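Local coordinates for protein malic enzyme (Entamoeba histolytica, PDB 3NV9) that probably catalyses the oxidative decarboxylation of malate to pyruvate and carbon dioxide, with NAD or NADP as electron acceptor, at residues M250-K254 and G255-N259; V308-A311 and E312-K315; N328-P331 and E332-Y336; R376-T379 and D380-I384. All coordinates share one frame; numbering follows the deposited sequence.

All four contacts lie in the NAD-binding Rossmann domain and follow one another along the chain; none nests within or crosses another. Interaction 1 closes the tight hairpin between strands 248-252 and 255-256, at one border of the six-stranded sheet. Interaction 2 turns the chain from the loop after strand 297-300 into helix 311-315. Interaction 3 shapes the run from strand 322-325 to helix 335-340, and it meets interaction 2 directly where Val309 packs on Glu332, CG2 to CB 3.6 Å. Interaction 4 starts helix 380-396 after the loop from helix 363-372, its centre about 30 Å from that of interaction 3.

Interaction 1: M250-K254 and G255-N259; sequences MFDSK and GSLHN. With SO4 (sulfate ion), chain G.
A two-stranded antiparallel beta hairpin pairs Phe251 with Ser256 and Asp252 with Gly255, and a type I turn from Asp252 to Gly255 joins its strands. The firm rung is the bond from Leu257 N to Met250 O, 2.8 Å and nearly in line with the carbonyl; the two backbone bonds of the Asp252-Gly255 pair are weak. Within the turn, Asp252 OD1 accepts from Lys254 N at 3.0 Å, an Asx turn in which the donor comes from above the carboxylate plane. Setting CG between the backbone N and the carbonyl carbon (chi1 69°) folds this carboxylate back over the turn, and OD2 forms salt bridges with Arg261 and Lys273. On the face shared by Phe251 and Ser256, Ser256 CB sits 3.8 Å from the Phe251 ring centroid, a CH-pi contact displaced toward the rim. Leu257 instead reaches back to the first strand, its CD2 pressed to 3.4 Å from Met250 CE and its CD1 3.6 Å from Asp252 N. A sulfate, probably from the crystallisation liquor, lies by Asp252 and Ser253, at the strand end where Rossmann dehydrogenases commonly hold the adenosine part of the cofactor. Strand 222-225 flanks Phe251 in the sheet, helix 288-292 packs on its ring, and helix 271-279 covers Met250 and Leu257.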
loop_
_atom_site.group_PDB
_atom_site.type_symbol
_atom_site.label_atom_id
_atom_site.label_comp_id
_atom_site.label_asym_id
_atom_site.label_seq_id
_atom_site.Cartn_x
_atom_site.Cartn_y
_atom_site.Cartn_z
ATOM N N MET A 250 27.864 15.875 23.108
ATOM C CA MET A 250 27.659 15.572 21.677
ATOM C C MET A 250 28.633 16.301 20.673
ATOM O O MET A 250 28.938 17.480 20.847
ATOM C CB MET A 250 26.200 15.818 21.318
ATOM C CG MET A 250 25.885 15.697 19.873
ATOM S SD MET A 250 24.168 15.211 19.706
ATOM C CE MET A 250 23.246 16.701 19.631
ATOM N N PHE A 251 29.106 15.615 19.627
ATOM C CA PHE A 251 29.891 16.291 18.564
ATOM C C PHE A 251 29.173 16.317 17.206
ATOM O O PHE A 251 28.575 15.316 16.785
ATOM C CB PHE A 251 31.274 15.677 18.377
ATOM C CG PHE A 251 32.173 15.794 19.576
ATOM C CD1 PHE A 251 31.942 15.017 20.733
ATOM C CD2 PHE A 251 33.292 16.662 19.558
ATOM C CE1 PHE A 251 32.798 15.129 21.864
ATOM C CE2 PHE A 251 34.180 16.759 20.689
ATOM C CZ PHE A 251 33.930 16.010 21.829
ATOM N N ASP A 252 29.216 17.466 16.522
ATOM C CA ASP A 252 28.839 17.509 15.115
ATOM C C ASP A 252 30.111 17.594 14.234
ATOM O O ASP A 252 31.220 17.337 14.736
ATOM C CB ASP A 252 27.836 18.628 14.866
ATOM C CG ASP A 252 28.442 19.980 15.013
ATOM O OD1 ASP A 252 29.666 20.032 15.227
ATOM O OD2 ASP A 252 27.694 20.971 14.923
ATOM N N SER A 253 29.966 17.913 12.942
ATOM C CA SER A 253 31.141 17.994 12.028
ATOM C C SER A 253 32.209 19.026 12.461
ATOM O O SER A 253 33.418 18.801 12.286
ATOM C CB SER A 253 30.723 18.258 10.573
ATOM O OG SER A 253 29.762 19.315 10.452
ATOM N N LYS A 254 31.731 20.115 13.065
ATOM C CA LYS A 254 32.522 21.279 13.425
ATOM C C LYS A 254 33.049 21.285 14.867
ATOM O O LYS A 254 33.568 22.308 15.300
ATOM C CB LYS A 254 31.674 22.533 13.246
ATOM C CG LYS A 254 30.772 22.539 12.014
ATOM C CD LYS A 254 30.720 23.929 11.370
ATOM C CE LYS A 254 30.610 23.839 9.846
ATOM N NZ LYS A 254 31.581 22.839 9.273
ATOM N N GLY A 255 32.898 20.187 15.615
ATOM C CA GLY A 255 33.291 20.146 17.047
ATOM C C GLY A 255 32.151 20.054 18.080
ATOM O O GLY A 255 30.955 20.050 17.715
ATOM N N SER A 256 32.508 19.994 19.370
ATOM C CA SER A 256 31.522 19.705 20.416
ATOM C C SER A 256 30.406 20.714 20.485
ATOM O O SER A 256 30.540 21.828 19.994
ATOM C CB SER A 256 32.145 19.466 21.794
ATOM O OG SER A 256 32.490 20.656 22.478
ATOM N N LEU A 257 29.280 20.268 21.018
ATOM C CA LEU A 257 28.146 21.116 21.234
ATOM C C LEU A 257 28.257 21.636 22.677
ATOM O O LEU A 257 28.654 20.907 23.618
ATOM C CB LEU A 257 26.839 20.363 20.998
ATOM C CG LEU A 257 26.279 20.296 19.568
ATOM C CD1 LEU A 257 27.232 19.540 18.649
ATOM C CD2 LEU A 257 24.861 19.693 19.509
ATOM N N HIS A 258 27.949 22.928 22.811
ATOM C CA HIS A 258 28.137 23.705 24.052
ATOM C C HIS A 258 27.451 25.046 23.827
ATOM O O HIS A 258 27.028 25.339 22.705
ATOM C CB HIS A 258 29.628 23.854 24.414
ATOM C CG HIS A 258 30.473 24.516 23.357
ATOM N ND1 HIS A 258 30.235 25.793 22.889
ATOM C CD2 HIS A 258 31.580 24.082 22.702
ATOM C CE1 HIS A 258 31.145 26.108 21.980
ATOM N NE2 HIS A 258 31.977 25.090 21.849
ATOM N N ASN A 259 27.315 25.851 24.883
ATOM C CA ASN A 259 26.547 27.113 24.789
ATOM C C ASN A 259 27.225 28.244 24.003
ATOM O O ASN A 259 26.611 29.281 23.813
ATOM C CB ASN A 259 26.032 27.608 26.165
ATOM C CG ASN A 259 27.153 28.000 27.123
ATOM O OD1 ASN A 259 28.266 28.339 26.717
ATOM N ND2 ASN A 259 26.848 27.957 28.421
HETATM S S SO4 G . 26.564 16.052 12.228
HETATM O O1 SO4 G . 27.642 15.341 12.947
HETATM O O2 SO4 G . 25.670 16.833 13.086
HETATM O O3 SO4 G . 27.104 17.003 11.220
HETATM O O4 SO4 G . 25.723 15.006 11.666
#

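Interaction 2: V308-A311 and E312-K315; sequences VVKA and EWIK
The indole of Trp313 carries the side chain of Lys310 over one face. Lys310 CB stands 3.7 Å from the centroid of the five-membered ring and only 8° off its normal, a CH-pi contact. From there the lysine chain, extended beyond CG, runs obliquely across the indole, with CD 3.5 Å from Trp313 NE1. The benzene half reaches the preceding backbone, Trp313 CZ3 coming 3.4 Å from Val308 O. Glu312 OE2 comes to 4.0 Å from Lys310 CD and is weakly bonded to a glycerol, probably from the crystallisation liquor. Lys310 is also the N-cap residue of helix 311-315: its carbonyl takes a weak bond from Ile314 N, while Ala311 O accepts a well-formed one from Lys315 N at 3.0 Å. Away from the indole, the side chains of Ile314 and Val309 cross at about a right angle, CD1 3.9 Å from CG1, and both residues pack on strand 322-325; Trp313 itself packs on helix 288-292. The grip of Lys310 on the indole is thus made by its methylenes rather than its ammonium group. NZ lies 4.9 Å from Glu312 OE2, too far for a salt bridge, though the opposite charges probably attract weakly.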
loop_
_atom_site.group_PDB
_atom_site.type_symbol
_atom_site.label_atom_id
_atom_site.label_comp_id
_atom_site.label_asym_id
_atom_site.label_seq_id
_atom_site.Cartn_x
_atom_site.Cartn_y
_atom_site.Cartn_z
ATOM N N VAL A 308 33.393 7.854 11.692
ATOM C CA VAL A 308 34.672 7.518 12.296
ATOM C C VAL A 308 34.515 7.261 13.786
ATOM O O VAL A 308 34.051 8.119 14.524
ATOM C CB VAL A 308 35.701 8.659 12.190
ATOM C CG1 VAL A 308 37.041 8.197 12.830
ATOM C CG2 VAL A 308 35.902 9.124 10.760
ATOM N N VAL A 309 34.947 6.089 14.222
ATOM C CA VAL A 309 35.238 5.847 15.615
ATOM C C VAL A 309 36.644 5.275 15.680
ATOM O O VAL A 309 36.941 4.313 14.995
ATOM C CB VAL A 309 34.181 4.907 16.242
ATOM C CG1 VAL A 309 34.677 4.296 17.576
ATOM C CG2 VAL A 309 32.883 5.656 16.393
ATOM N N LYS A 310 37.519 5.857 16.502
ATOM C CA LYS A 310 38.946 5.477 16.513
ATOM C C LYS A 310 39.247 4.485 17.608
ATOM O O LYS A 310 38.601 4.533 18.668
ATOM C CB LYS A 310 39.810 6.724 16.686
ATOM C CG LYS A 310 39.724 7.701 15.513
ATOM C CD LYS A 310 40.649 8.952 15.675
ATOM C CE LYS A 310 40.575 9.845 14.418
ATOM N NZ LYS A 310 40.931 11.274 14.591
ATOM N N ALA A 311 40.182 3.562 17.340
ATOM C CA ALA A 311 40.674 2.591 18.317
ATOM C C ALA A 311 41.206 3.281 19.546
ATOM O O ALA A 311 41.061 2.782 20.685
ATOM C CB ALA A 311 41.812 1.752 17.728
ATOM N N GLU A 312 41.891 4.397 19.292
ATOM C CA GLU A 312 42.561 5.165 20.335
ATOM C C GLU A 312 41.540 5.866 21.254
ATOM O O GLU A 312 41.773 5.976 22.444
ATOM C CB GLU A 312 43.564 6.167 19.745
ATOM C CG GLU A 312 42.920 7.434 19.222
ATOM C CD GLU A 312 43.892 8.610 19.087
ATOM O OE1 GLU A 312 44.932 8.583 19.798
ATOM O OE2 GLU A 312 43.605 9.563 18.289
ATOM N N TRP A 313 40.439 6.359 20.714
ATOM C CA TRP A 313 39.375 6.913 21.578
ATOM C C TRP A 313 38.911 5.865 22.598
ATOM O O TRP A 313 38.773 6.162 23.783
ATOM C CB TRP A 313 38.177 7.350 20.759
ATOM C CG TRP A 313 38.450 8.436 19.803
ATOM C CD1 TRP A 313 39.568 9.255 19.755
ATOM C CD2 TRP A 313 37.579 8.892 18.777
ATOM N NE1 TRP A 313 39.440 10.163 18.733
ATOM C CE2 TRP A 313 38.222 9.986 18.134
ATOM C CE3 TRP A 313 36.317 8.483 18.321
ATOM C CZ2 TRP A 313 37.641 10.662 17.041
ATOM C CZ3 TRP A 313 35.731 9.167 17.245
ATOM C CH2 TRP A 313 36.401 10.234 16.611
ATOM N N ILE A 314 38.715 4.634 22.112
ATOM C CA ILE A 314 38.144 3.516 22.874
ATOM C C ILE A 314 39.099 3.121 23.996
ATOM O O ILE A 314 38.689 3.018 25.158
ATOM C CB ILE A 314 37.777 2.322 21.911
ATOM C CG1 ILE A 314 36.530 2.679 21.076
ATOM C CG2 ILE A 314 37.516 1.053 22.655
ATOM C CD1 ILE A 314 36.135 1.639 20.002
ATOM N N LYS A 315 40.364 2.908 23.620
ATOM C CA LYS A 315 41.465 2.577 24.494
ATOM C C LYS A 315 41.569 3.566 25.661
ATOM O O LYS A 315 41.965 3.196 26.733
ATOM C CB LYS A 315 42.744 2.592 23.636
ATOM C CG LYS A 315 43.983 2.045 24.279
ATOM C CD LYS A 315 45.079 1.789 23.217
ATOM C CE LYS A 315 46.097 2.967 23.075
ATOM N NZ LYS A 315 47.160 2.927 24.162
#

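Interaction 3: N328-P331 and E332-Y336; sequences NPVP and EIYPY
Pro331, Tyr334 and Glu332 carry this contact, with the proline ring wedged between backbone and phenol. Pro331 CG lies 4.0 Å from Tyr334 CD2 and CD the same distance from CE2, the two side chains crossing at about a right angle; CG also touches the backbone at Ile333 O, 3.4 Å away. Further out along the phenol, Val330 CG1 approaches Tyr334 OH to 3.6 Å. Tyr334 has its CG placed opposite its own carbonyl carbon (chi1 -76°), which swings the ring back over the preceding residues. Its hydroxyl has a weak hydrogen bond with Thr29. Glu332 bends at chi2 (90°), bringing OE1 to 3.6 Å from Pro331 C. This buried carboxylate is well supplied with donors: OE1 accepts from Ala327 N, and OE2 bonds to Ser300 OG and Ser302 N. No hydrogen bond links 328-331 to 332-336; their side chains meet by van der Waals packing. Pro331 lies against Thr348 of the sodium site, its side chain about 8 Å from the ion. Tyr334 occupies the N-cap position of helix 335-340 and leans on helix 21-43. Pro331 sits against strands 322-325 and 345-348, while Asn328 and Pro329 reach Thr66 and Ser70 of the second subunit.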
loop_
_atom_site.group_PDB
_atom_site.type_symbol
_atom_site.label_atom_id
_atom_site.label_comp_id
_atom_site.label_asym_id
_atom_site.label_seq_id
_atom_site.Cartn_x
_atom_site.Cartn_y
_atom_site.Cartn_z
ATOM N N ASN A 328 25.065 2.019 9.170
ATOM C CA ASN A 328 24.792 0.943 8.245
ATOM C C ASN A 328 25.151 1.411 6.848
ATOM O O ASN A 328 24.965 2.596 6.551
ATOM C CB ASN A 328 23.303 0.644 8.337
ATOM C CG ASN A 328 22.916 -0.054 9.687
ATOM O OD1 ASN A 328 22.040 0.400 10.399
ATOM N ND2 ASN A 328 23.565 -1.157 9.995
ATOM N N PRO A 329 25.616 0.494 5.955
ATOM C CA PRO A 329 25.724 -0.983 6.161
ATOM C C PRO A 329 27.018 -1.385 6.860
ATOM O O PRO A 329 27.128 -2.505 7.348
ATOM C CB PRO A 329 25.638 -1.550 4.736
ATOM C CG PRO A 329 26.267 -0.498 3.868
ATOM C CD PRO A 329 25.948 0.872 4.569
ATOM N N VAL A 330 27.993 -0.470 6.915
ATOM C CA VAL A 330 29.246 -0.720 7.641
ATOM C C VAL A 330 29.296 0.153 8.898
ATOM O O VAL A 330 29.200 1.361 8.790
ATOM C CB VAL A 330 30.464 -0.417 6.743
ATOM C CG1 VAL A 330 31.757 -0.769 7.472
ATOM C CG2 VAL A 330 30.357 -1.167 5.451
ATOM N N PRO A 331 29.422 -0.441 10.099
ATOM C CA PRO A 331 29.576 0.449 11.268
ATOM C C PRO A 331 30.887 1.259 11.307
ATOM O O PRO A 331 31.873 0.937 10.640
ATOM C CB PRO A 331 29.616 -0.512 12.429
ATOM C CG PRO A 331 30.269 -1.723 11.830
ATOM C CD PRO A 331 29.608 -1.840 10.476
ATOM N N GLU A 332 30.890 2.287 12.129
ATOM C CA GLU A 332 32.020 3.195 12.215
ATOM C C GLU A 332 33.341 2.470 12.493
ATOM O O GLU A 332 34.397 2.931 12.085
ATOM C CB GLU A 332 31.717 4.235 13.290
ATOM C CG GLU A 332 30.591 5.163 12.890
ATOM C CD GLU A 332 29.195 4.668 13.308
ATOM O OE1 GLU A 332 28.932 3.425 13.395
ATOM O OE2 GLU A 332 28.333 5.560 13.499
ATOM N N ILE A 333 33.268 1.365 13.211
ATOM C CA ILE A 333 34.402 0.539 13.475
ATOM C C ILE A 333 33.816 -0.856 13.656
ATOM O O ILE A 333 32.705 -0.987 14.140
ATOM C CB ILE A 333 35.233 1.000 14.742
ATOM C CG1 ILE A 333 36.687 0.573 14.595
ATOM C CG2 ILE A 333 34.674 0.384 16.045
ATOM C CD1 ILE A 333 37.570 0.793 15.858
ATOM N N TYR A 334 34.523 -1.905 13.250
ATOM C CA TYR A 334 33.951 -3.242 13.413
ATOM C C TYR A 334 34.139 -3.729 14.853
ATOM O O TYR A 334 35.084 -3.332 15.522
ATOM C CB TYR A 334 34.558 -4.275 12.434
ATOM C CG TYR A 334 34.079 -4.198 10.988
ATOM C CD1 TYR A 334 34.952 -3.765 9.968
ATOM C CD2 TYR A 334 32.769 -4.606 10.624
ATOM C CE1 TYR A 334 34.559 -3.725 8.640
ATOM C CE2 TYR A 334 32.334 -4.577 9.278
ATOM C CZ TYR A 334 33.252 -4.134 8.299
ATOM O OH TYR A 334 32.894 -4.120 6.990
ATOM N N PRO A 335 33.229 -4.587 15.328
ATOM C CA PRO A 335 33.297 -5.136 16.695
ATOM C C PRO A 335 34.679 -5.673 17.086
ATOM O O PRO A 335 35.151 -5.350 18.178
ATOM C CB PRO A 335 32.257 -6.284 16.667
ATOM C CG PRO A 335 31.202 -5.793 15.653
ATOM C CD PRO A 335 31.930 -4.862 14.668
ATOM N N TYR A 336 35.332 -6.491 16.254
ATOM C CA TYR A 336 36.635 -7.077 16.658
ATOM C C TYR A 336 37.702 -5.975 16.838
ATOM O O TYR A 336 38.647 -6.141 17.642
ATOM C CB TYR A 336 37.165 -8.099 15.628
ATOM C CG TYR A 336 37.881 -7.463 14.439
ATOM C CD1 TYR A 336 39.268 -7.246 14.449
ATOM C CD2 TYR A 336 37.164 -7.064 13.326
ATOM C CE1 TYR A 336 39.942 -6.642 13.346
ATOM C CE2 TYR A 336 37.799 -6.466 12.225
ATOM C CZ TYR A 336 39.182 -6.260 12.228
ATOM O OH TYR A 336 39.741 -5.649 11.137
#

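Interaction 4: R376-T379 and D380-I384; sequences RKIT and DNMAI. With SO4 (sulfate ion), chain C; SO4 (sulfate ion), chain I.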
loop_
_atom_site.group_PDB
_atom_site.type_symbol
_atom_site.label_atom_id
_atom_site.label_comp_id
_atom_site.label_asym_id
_atom_site.label_seq_id
_atom_site.Cartn_x
_atom_site.Cartn_y
_atom_site.Cartn_z
ATOM N N ARG A 376 -2.802 9.361 19.605
ATOM C CA ARG A 376 -2.779 10.537 18.735
ATOM C C ARG A 376 -1.367 10.845 18.300
ATOM O O ARG A 376 -1.161 11.280 17.176
ATOM C CB ARG A 376 -3.362 11.755 19.473
ATOM C CG ARG A 376 -4.870 11.663 19.774
ATOM C CD ARG A 376 -5.237 12.925 20.606
ATOM N NE ARG A 376 -6.462 12.788 21.362
ATOM C CZ ARG A 376 -7.677 13.034 20.866
ATOM N NH1 ARG A 376 -7.826 13.411 19.591
ATOM N NH2 ARG A 376 -8.758 12.898 21.652
ATOM N N LYS A 377 -0.400 10.595 19.165
ATOM C CA LYS A 377 1.003 10.963 18.931
ATOM C C LYS A 377 1.849 9.835 19.501
ATOM O O LYS A 377 1.370 9.158 20.412
ATOM C CB LYS A 377 1.350 12.221 19.744
ATOM C CG LYS A 377 0.793 13.531 19.182
ATOM C CD LYS A 377 0.571 14.673 20.274
ATOM C CE LYS A 377 1.575 14.585 21.434
ATOM N NZ LYS A 377 1.295 15.662 22.434
ATOM N N ILE A 378 3.096 9.656 19.025
ATOM C CA ILE A 378 4.022 8.790 19.727
ATOM C C ILE A 378 4.787 9.689 20.640
ATOM O O ILE A 378 5.590 10.503 20.177
ATOM C CB ILE A 378 5.043 7.952 18.838
ATOM C CG1 ILE A 378 4.391 7.049 17.757
ATOM C CG2 ILE A 378 5.860 7.059 19.699
ATOM C CD1 ILE A 378 3.063 6.405 18.067
ATOM N N THR A 379 4.581 9.544 21.958
ATOM C CA THR A 379 5.279 10.451 22.902
ATOM C C THR A 379 6.616 9.854 23.229
ATOM O O THR A 379 6.828 8.677 22.962
ATOM C CB THR A 379 4.507 10.636 24.212
ATOM O OG1 THR A 379 4.421 9.361 24.840
ATOM C CG2 THR A 379 3.112 11.175 23.917
ATOM N N ASP A 380 7.499 10.655 23.823
ATOM C CA ASP A 380 8.797 10.181 24.290
ATOM C C ASP A 380 8.586 9.128 25.401
ATOM O O ASP A 380 9.283 8.136 25.469
ATOM C CB ASP A 380 9.677 11.326 24.804
ATOM C CG ASP A 380 10.259 12.201 23.683
ATOM O OD1 ASP A 380 10.015 11.909 22.479
ATOM O OD2 ASP A 380 10.987 13.202 24.015
ATOM N N ASN A 381 7.602 9.335 26.246
ATOM C CA ASN A 381 7.314 8.365 27.290
ATOM C C ASN A 381 7.009 6.978 26.718
ATOM O O ASN A 381 7.487 5.967 27.217
ATOM C CB ASN A 381 6.193 8.879 28.168
ATOM C CG ASN A 381 6.645 10.046 29.047
ATOM O OD1 ASN A 381 7.835 10.328 29.153
ATOM N ND2 ASN A 381 5.689 10.721 29.692
ATOM N N MET A 382 6.230 6.977 25.645
ATOM C CA MET A 382 5.810 5.763 24.997
ATOM C C MET A 382 7.041 5.066 24.424
ATOM O O MET A 382 7.211 3.860 24.627
ATOM C CB MET A 382 4.818 6.092 23.900
ATOM C CG MET A 382 3.424 6.302 24.428
ATOM S SD MET A 382 2.438 7.115 23.163
ATOM C CE MET A 382 2.169 5.737 21.984
ATOM N N ALA A 383 7.916 5.835 23.749
ATOM C CA ALA A 383 9.186 5.290 23.270
ATOM C C ALA A 383 9.993 4.656 24.379
ATOM O O ALA A 383 10.644 3.648 24.163
ATOM C CB ALA A 383 10.017 6.346 22.601
ATOM N N ILE A 384 9.982 5.291 25.546
ATOM C CA ILE A 384 10.779 4.817 26.701
ATOM C C ILE A 384 10.152 3.543 27.303
ATOM O O ILE A 384 10.832 2.628 27.682
ATOM C CB ILE A 384 10.975 5.934 27.754
ATOM C CG1 ILE A 384 11.998 6.982 27.234
ATOM C CG2 ILE A 384 11.414 5.342 29.111
ATOM C CD1 ILE A 384 12.046 8.318 27.992
HETATM S S SO4 C . 5.881 14.648 23.641
HETATM O O1 SO4 C . 5.755 15.418 24.855
HETATM O O2 SO4 C . 4.546 14.214 23.237
HETATM O O3 SO4 C . 6.459 15.485 22.597
HETATM O O4 SO4 C . 6.838 13.591 23.855
HETATM S S SO4 I . -10.666 12.484 18.427
HETATM O O1 SO4 I . -10.372 11.941 19.756
HETATM O O2 SO4 I . -12.065 12.175 18.132
HETATM O O3 SO4 I . -10.444 13.929 18.414
HETATM O O4 SO4 I . -9.809 11.894 17.401
#
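Thr379 and Met382 pack closely, while the ends of Arg376 and Lys377 lead away to sulfates, probably from the crystallisation liquor. Thr379 OG1 accepts from Met382 N at 3.1 Å and lies 3.2 Å from Met382 CG. It gets there because chi1 (62°) tucks the hydroxyl between its own N and C, facing the first turn of the helix. In return Thr379 N points almost straight at Met382 SD, a weak bond of 3.5 Å, and Met382 CE ends 4.1 Å from Ile378 CD1. Residues 379 and 382 thus form a capping box at the start of helix 380-396, whose next bond runs from Ala383 N to Thr379 O. The hydroxyl and the Asn381 amide both bond to Asp428, and Met382 is enclosed by helices 363-372 and 413-428. On the looser side, one sulfate accepts from Asp380 N at 3.0 Å, a place where the helix N terminus would favour an anion; Lys377 CE lies 3.5 Å from O2 of the same sulfate. Asp380 itself turns to a salt bridge with Arg236. The exposed Arg376 meets a second sulfate, NH1 bonding O3 at the guanidinium edge, 2.9 Å and nearly straight, and NH2 holding O1 weakly.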